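Local atomic coordinates of UDP-N-acetylglucosamine 2-epimerase (Methanocaldococcus jannaschii, PDB entry 4NES), a protein that probably catalyses the reversible epimerization of UDP-N-acetylglucosamine at C-2 to give UDP-N-acetylmannosamine, the activated donor of ManNAc residues. Residues N178-F192 and I266-N280. Sequence-based numbering, arbitrary orientation.
With UDP (uridine-5'-diphosphate), chain C.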
loop_
_atom_site.group_PDB
_atom_site.type_symbol
_atom_site.label_atom_id
_atom_site.label_comp_id
_atom_site.label_asym_id
_atom_site.label_seq_id
_atom_site.Cartn_x
_atom_site.Cartn_y
_atom_site.Cartn_z
ATOM N N ASN A 178 1.583 2.226 33.866
ATOM C CA ASN A 178 2.986 2.543 34.175
ATOM C C ASN A 178 3.274 3.817 34.985
ATOM O O ASN A 178 4.347 3.923 35.591
ATOM C CB ASN A 178 3.841 2.526 32.900
ATOM C CG ASN A 178 3.953 1.141 32.294
ATOM O OD1 ASN A 178 4.697 0.293 32.787
ATOM N ND2 ASN A 178 3.205 0.902 31.228
ATOM N N LEU A 179 2.356 4.782 34.999
ATOM C CA LEU A 179 2.613 6.009 35.759
ATOM C C LEU A 179 2.774 5.706 37.243
ATOM O O LEU A 179 3.707 6.189 37.869
ATOM C CB LEU A 179 1.518 7.061 35.539
ATOM C CG LEU A 179 1.926 8.528 35.331
ATOM C CD1 LEU A 179 0.857 9.454 35.897
ATOM C CD2 LEU A 179 3.290 8.854 35.917
ATOM N N LYS A 180 1.896 4.895 37.817
ATOM C CA LYS A 180 2.044 4.603 39.240
ATOM C C LYS A 180 3.300 3.767 39.527
ATOM O O LYS A 180 3.933 3.956 40.563
ATOM C CB LYS A 180 0.776 3.984 39.851
ATOM C CG LYS A 180 0.447 2.583 39.385
ATOM C CD LYS A 180 -0.731 2.002 40.175
ATOM C CE LYS A 180 -2.045 2.109 39.402
ATOM N NZ LYS A 180 -3.185 1.452 40.107
ATOM N N ILE A 181 3.682 2.889 38.597
ATOM C CA ILE A 181 4.950 2.160 38.716
ATOM C C ILE A 181 6.133 3.128 38.747
ATOM O O ILE A 181 7.016 3.034 39.605
ATOM C CB ILE A 181 5.163 1.169 37.557
ATOM C CG1 ILE A 181 4.077 0.087 37.559
ATOM C CG2 ILE A 181 6.541 0.529 37.646
ATOM C CD1 ILE A 181 4.285 -1.003 36.518
ATOM N N ALA A 182 6.147 4.060 37.800
ATOM C CA ALA A 182 7.192 5.070 37.732
ATOM C C ALA A 182 7.263 5.883 39.027
ATOM O O ALA A 182 8.342 6.053 39.606
ATOM C CB ALA A 182 6.960 5.977 36.536
ATOM N N GLU A 183 6.108 6.363 39.484
ATOM C CA GLU A 183 6.027 7.182 40.686
ATOM C C GLU A 183 6.551 6.466 41.933
ATOM O O GLU A 183 7.113 7.110 42.826
ATOM C CB GLU A 183 4.580 7.630 40.919
ATOM C CG GLU A 183 4.052 8.628 39.912
ATOM C CD GLU A 183 2.546 8.802 40.004
ATOM O OE1 GLU A 183 1.884 7.965 40.654
ATOM O OE2 GLU A 183 2.023 9.770 39.421
ATOM N N LYS A 184 6.368 5.151 42.006
ATOM C CA LYS A 184 6.741 4.408 43.216
ATOM C C LYS A 184 8.097 3.721 43.117
ATOM O O LYS A 184 8.489 2.983 44.021
ATOM C CB LYS A 184 5.677 3.369 43.586
ATOM C CG LYS A 184 4.289 3.949 43.816
ATOM C CD LYS A 184 4.350 5.265 44.575
ATOM C CE LYS A 184 2.962 5.842 44.791
ATOM N NZ LYS A 184 2.155 4.986 45.708
ATOM N N ASN A 185 8.818 3.956 42.028
ATOM C CA ASN A 185 10.135 3.359 41.877
ATOM C C ASN A 185 11.244 4.329 42.235
ATOM O O ASN A 185 11.347 5.411 41.661
ATOM C CB ASN A 185 10.352 2.845 40.454
ATOM C CG ASN A 185 11.646 2.072 40.328
ATOM O OD1 ASN A 185 12.683 2.624 39.953
ATOM N ND2 ASN A 185 11.603 0.791 40.680
ATOM N N GLU A 186 12.087 3.939 43.188
ATOM C CA GLU A 186 13.128 4.840 43.680
ATOM C C GLU A 186 14.181 5.185 42.638
ATOM O O GLU A 186 14.614 6.328 42.568
ATOM C CB GLU A 186 13.782 4.278 44.947
ATOM C CG GLU A 186 14.698 5.287 45.656
ATOM C CD GLU A 186 15.427 4.689 46.841
ATOM O OE1 GLU A 186 14.761 4.081 47.700
ATOM O OE2 GLU A 186 16.667 4.828 46.909
ATOM N N ASN A 187 14.582 4.213 41.820
ATOM C CA ASN A 187 15.531 4.488 40.746
ATOM C C ASN A 187 14.982 5.504 39.735
ATOM O O ASN A 187 15.714 6.379 39.271
ATOM C CB ASN A 187 15.948 3.194 40.028
ATOM C CG ASN A 187 16.932 2.353 40.842
ATOM O OD1 ASN A 187 17.295 2.710 41.953
ATOM N ND2 ASN A 187 17.375 1.237 40.270
ATOM N N VAL A 188 13.700 5.394 39.397
ATOM C CA VAL A 188 13.085 6.350 38.472
ATOM C C VAL A 188 13.062 7.749 39.079
ATOM O O VAL A 188 13.405 8.731 38.416
ATOM C CB VAL A 188 11.669 5.910 38.061
ATOM C CG1 VAL A 188 11.036 6.945 37.145
ATOM C CG2 VAL A 188 11.734 4.575 37.342
ATOM N N ARG A 189 12.683 7.840 40.350
ATOM C CA ARG A 189 12.674 9.121 41.047
ATOM C C ARG A 189 14.071 9.732 41.100
ATOM O O ARG A 189 14.234 10.942 40.932
ATOM C CB ARG A 189 12.146 8.920 42.469
ATOM C CG ARG A 189 12.110 10.170 43.329
ATOM C CD ARG A 189 10.702 10.738 43.418
ATOM N NE ARG A 189 10.587 12.034 42.757
ATOM C CZ ARG A 189 9.450 12.712 42.633
ATOM N NH1 ARG A 189 8.323 12.218 43.125
ATOM N NH2 ARG A 189 9.440 13.883 42.014
ATOM N N ALA A 190 15.078 8.892 41.319
ATOM C CA ALA A 190 16.461 9.358 41.367
ATOM C C ALA A 190 16.921 9.907 40.015
ATOM O O ALA A 190 17.593 10.944 39.956
ATOM C CB ALA A 190 17.381 8.245 41.864
ATOM N N PHE A 191 16.552 9.232 38.931
ATOM C CA PHE A 191 16.849 9.744 37.603
ATOM C C PHE A 191 16.220 11.118 37.424
ATOM O O PHE A 191 16.884 12.070 36.998
ATOM C CB PHE A 191 16.300 8.815 36.517
ATOM C CG PHE A 191 16.038 9.525 35.207
ATOM C CD1 PHE A 191 17.060 9.711 34.293
ATOM C CD2 PHE A 191 14.774 10.032 34.908
ATOM C CE1 PHE A 191 16.830 10.371 33.093
ATOM C CE2 PHE A 191 14.542 10.709 33.723
ATOM C CZ PHE A 191 15.570 10.874 32.817
ATOM N N PHE A 192 14.930 11.209 37.739
ATOM C CA PHE A 192 14.186 12.452 37.560
ATOM C C PHE A 192 14.865 13.587 38.310
ATOM O O PHE A 192 15.079 14.659 37.753
ATOM C CB PHE A 192 12.741 12.295 38.036
ATOM C CG PHE A 192 11.943 13.564 37.956
ATOM C CD1 PHE A 192 11.316 13.930 36.775
ATOM C CD2 PHE A 192 11.833 14.401 39.056
ATOM C CE1 PHE A 192 10.587 15.109 36.700
ATOM C CE2 PHE A 192 11.109 15.576 38.985
ATOM C CZ PHE A 192 10.481 15.929 37.805
ATOM N N ILE A 266 19.275 15.533 26.763
ATOM C CA ILE A 266 19.433 14.183 27.291
ATOM C C ILE A 266 19.234 13.165 26.177
ATOM O O ILE A 266 18.461 13.395 25.238
ATOM C CB ILE A 266 18.490 13.903 28.503
ATOM C CG1 ILE A 266 17.021 13.894 28.078
ATOM C CG2 ILE A 266 18.726 14.927 29.610
ATOM C CD1 ILE A 266 16.070 13.518 29.211
ATOM N N GLU A 267 19.970 12.065 26.258
ATOM C CA GLU A 267 19.760 10.934 25.370
ATOM C C GLU A 267 18.374 10.372 25.657
ATOM O O GLU A 267 17.842 10.557 26.765
ATOM C CB GLU A 267 20.801 9.848 25.638
ATOM C CG GLU A 267 22.243 10.291 25.529
ATOM C CD GLU A 267 23.204 9.175 25.909
ATOM O OE1 GLU A 267 23.208 8.131 25.220
ATOM O OE2 GLU A 267 23.945 9.339 26.903
ATOM N N PRO A 268 17.782 9.676 24.674
ATOM C CA PRO A 268 16.478 9.040 24.870
ATOM C C PRO A 268 16.454 8.203 26.149
ATOM O O PRO A 268 17.416 7.481 26.441
ATOM C CB PRO A 268 16.344 8.152 23.631
ATOM C CG PRO A 268 17.081 8.907 22.573
ATOM C CD PRO A 268 18.272 9.508 23.291
ATOM N N VAL A 269 15.364 8.310 26.905
ATOM C CA VAL A 269 15.224 7.582 28.170
ATOM C C VAL A 269 14.106 6.550 28.109
ATOM O O VAL A 269 13.311 6.522 27.168
ATOM C CB VAL A 269 14.974 8.542 29.355
ATOM C CG1 VAL A 269 16.132 9.519 29.501
ATOM C CG2 VAL A 269 13.647 9.279 29.171
ATOM N N GLY A 270 14.041 5.693 29.126
ATOM C CA GLY A 270 13.010 4.670 29.216
ATOM C C GLY A 270 11.634 5.273 29.437
ATOM O O GLY A 270 11.504 6.464 29.744
ATOM N N TYR A 271 10.605 4.451 29.262
ATOM C CA TYR A 271 9.226 4.917 29.377
ATOM C C TYR A 271 8.884 5.443 30.772
ATOM O O TYR A 271 8.217 6.465 30.914
ATOM C CB TYR A 271 8.270 3.796 28.987
ATOM C CG TYR A 271 6.851 4.246 28.758
ATOM C CD1 TYR A 271 6.573 5.336 27.957
ATOM C CD2 TYR A 271 5.784 3.556 29.337
ATOM C CE1 TYR A 271 5.272 5.743 27.732
ATOM C CE2 TYR A 271 4.475 3.958 29.113
ATOM C CZ TYR A 271 4.234 5.059 28.309
ATOM O OH TYR A 271 2.938 5.468 28.076
ATOM N N LEU A 272 9.343 4.750 31.806
ATOM C CA LEU A 272 9.035 5.173 33.169
ATOM C C LEU A 272 9.633 6.546 33.457
ATOM O O LEU A 272 8.978 7.438 34.020
ATOM C CB LEU A 272 9.552 4.151 34.183
ATOM C CG LEU A 272 8.992 2.745 34.022
ATOM C CD1 LEU A 272 9.644 1.822 35.049
ATOM C CD2 LEU A 272 7.482 2.737 34.185
ATOM N N GLU A 273 10.886 6.708 33.057
ATOM C CA GLU A 273 11.579 7.972 33.200
ATOM C C GLU A 273 10.877 9.076 32.405
ATOM O O GLU A 273 10.685 10.191 32.900
ATOM C CB GLU A 273 13.033 7.806 32.747
ATOM C CG GLU A 273 13.884 6.956 33.703
ATOM C CD GLU A 273 13.691 5.463 33.524
ATOM O OE1 GLU A 273 13.105 5.029 32.506
ATOM O OE2 GLU A 273 14.130 4.710 34.416
ATOM N N PHE A 274 10.484 8.765 31.172
ATOM C CA PHE A 274 9.868 9.784 30.335
ATOM C C PHE A 274 8.490 10.198 30.846
ATOM O O PHE A 274 8.137 11.377 30.793
ATOM C CB PHE A 274 9.808 9.360 28.866
ATOM C CG PHE A 274 9.618 10.517 27.941
ATOM C CD1 PHE A 274 10.654 11.411 27.731
ATOM C CD2 PHE A 274 8.398 10.744 27.323
ATOM C CE1 PHE A 274 10.486 12.509 26.900
ATOM C CE2 PHE A 274 8.233 11.839 26.482
ATOM C CZ PHE A 274 9.280 12.718 26.283
ATOM N N LEU A 275 7.709 9.242 31.345
ATOM C CA LEU A 275 6.413 9.569 31.932
ATOM C C LEU A 275 6.568 10.553 33.081
ATOM O O LEU A 275 5.773 11.475 33.230
ATOM C CB LEU A 275 5.716 8.311 32.451
ATOM C CG LEU A 275 5.083 7.415 31.393
ATOM C CD1 LEU A 275 4.616 6.138 32.075
ATOM C CD2 LEU A 275 3.910 8.111 30.709
HETATM N N MSE A 276 7.604 10.371 33.892
HETATM C CA MSE A 276 7.874 11.318 34.958
HETATM C C MSE A 276 8.225 12.707 34.431
HETATM O O MSE A 276 7.761 13.718 34.962
HETATM C CB MSE A 276 8.984 10.784 35.865
HETATM C CG MSE A 276 8.547 9.642 36.766
HETATM SE SE MSE A 276 7.103 10.156 37.970
HETATM C CE MSE A 276 8.028 11.560 38.953
ATOM N N LEU A 277 9.031 12.763 33.380
ATOM C CA LEU A 277 9.333 14.051 32.776
ATOM C C LEU A 277 8.071 14.710 32.213
ATOM O O LEU A 277 7.878 15.909 32.366
ATOM C CB LEU A 277 10.390 13.904 31.684
ATOM C CG LEU A 277 11.797 13.564 32.181
ATOM C CD1 LEU A 277 12.666 13.231 30.991
ATOM C CD2 LEU A 277 12.394 14.729 32.976
ATOM N N GLU A 278 7.206 13.933 31.568
ATOM C CA GLU A 278 5.972 14.504 31.035
ATOM C C GLU A 278 5.063 15.005 32.147
ATOM O O GLU A 278 4.561 16.137 32.092
ATOM C CB GLU A 278 5.211 13.468 30.214
ATOM C CG GLU A 278 5.887 13.070 28.921
ATOM C CD GLU A 278 5.141 11.967 28.216
ATOM O OE1 GLU A 278 4.707 11.013 28.885
ATOM O OE2 GLU A 278 4.974 12.055 26.986
ATOM N N LYS A 279 4.843 14.155 33.151
ATOM C CA LYS A 279 3.879 14.454 34.194
ATOM C C LYS A 279 4.229 15.752 34.906
ATOM O O LYS A 279 3.346 16.513 35.302
ATOM C CB LYS A 279 3.827 13.309 35.210
ATOM C CG LYS A 279 2.794 13.514 36.312
ATOM C CD LYS A 279 2.848 12.415 37.359
ATOM C CE LYS A 279 1.791 12.646 38.433
ATOM N NZ LYS A 279 2.068 13.856 39.250
ATOM N N ASN A 280 5.522 16.010 35.048
ATOM C CA ASN A 280 5.981 17.143 35.842
ATOM C C ASN A 280 6.350 18.395 35.046
ATOM O O ASN A 280 6.767 19.395 35.614
ATOM C CB ASN A 280 7.144 16.713 36.739
ATOM C CG ASN A 280 6.705 15.767 37.835
ATOM O OD1 ASN A 280 6.147 16.199 38.843
ATOM N ND2 ASN A 280 6.944 14.473 37.648
HETATM N N1 UDP C . 9.287 8.181 24.856
HETATM C C2 UDP C . 10.111 7.586 25.750
HETATM N N3 UDP C . 11.319 8.130 26.014
HETATM C C4 UDP C . 11.751 9.260 25.413
HETATM C C5 UDP C . 10.926 9.903 24.479
HETATM C C6 UDP C . 9.683 9.319 24.214
HETATM O O2 UDP C . 9.765 6.552 26.326
HETATM O O4 UDP C . 13.008 9.774 25.716
HETATM C "C1'" UDP C . 7.978 7.612 24.489
HETATM C "C2'" UDP C . 6.802 8.406 24.711
HETATM O "O2'" UDP C . 6.415 8.353 26.066
HETATM C "C3'" UDP C . 5.828 7.835 23.771
HETATM C "C4'" UDP C . 6.648 7.319 22.684
HETATM O "O4'" UDP C . 7.993 7.453 23.072
HETATM O "O3'" UDP C . 5.060 6.794 24.306
HETATM C "C5'" UDP C . 6.493 8.071 21.405
HETATM O "O5'" UDP C . 7.391 7.625 20.420
HETATM P PA UDP C . 7.993 8.587 19.314
HETATM O O1A UDP C . 9.424 8.164 19.059
HETATM O O2A UDP C . 7.886 10.020 19.788
HETATM O O3A UDP C . 7.204 8.346 17.969
HETATM P PB UDP C . 5.781 8.740 17.441
HETATM O O1B UDP C . 4.756 8.602 18.556
HETATM O O2B UDP C . 5.841 10.142 16.890
HETATM O O3B UDP C . 5.564 7.741 16.340
HETATM O O HOH W 1 15.639 5.124 36.254
HETATM O O HOH W 2 7.507 15.543 41.349
#
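Met276 O accepts two bonds from a single residue, one from Asn280 ND2 at 2.9 Å and one from Asn280 N; they arrive from opposite faces of its carbonyl plane, while Phe192 CE1 rests against the same oxygen at 3.6 Å. In this GT-B fold, helix 271-280 follows edge strand 263-266 of the six-stranded parallel sheet, and two consecutive helices pack across it, 178-183 at -92° and 186-192 at -53°. The packing is knobs-into-holes: Leu272 fits among Asn178, Ile181, Ala182 and Val188, and Met276, a selenomethionine, among Ala182, Val188, Arg189 and Phe192. Bends at chi2 and chi3 bring its CE over one face of the Arg189 guanidinium, whose NH2 is bridged by a water to Asn280 OD1. Further along, Glu273 CG makes a CH-pi contact over the Phe191 ring, 3.8 Å from its centroid, and Phe191 CZ meets Val269 CG1 at 3.6 Å.

Val269 thereby connects this packing to the UDP pocket: its N donates to UDP O4 (3.0 Å) and its O accepts from UDP N3 (2.8 Å), pairing with one edge of the uracil. With CG anti to the backbone N (chi1 -161°), Phe274 turns its ring flat against the base, UDP C5 lying over its centre, 3.4 Å above the ring plane. A serine here would take away this aromatic floor, and the uracil would probably be freer to tilt about its Val269 bonds. Tyr271 OH is hydrogen-bonded to Glu294 and Thr175, and at the edge of its ring sits Asn178 ND2, 3.9 Å from Tyr271 CE2 and itself bonded to Ala174 O.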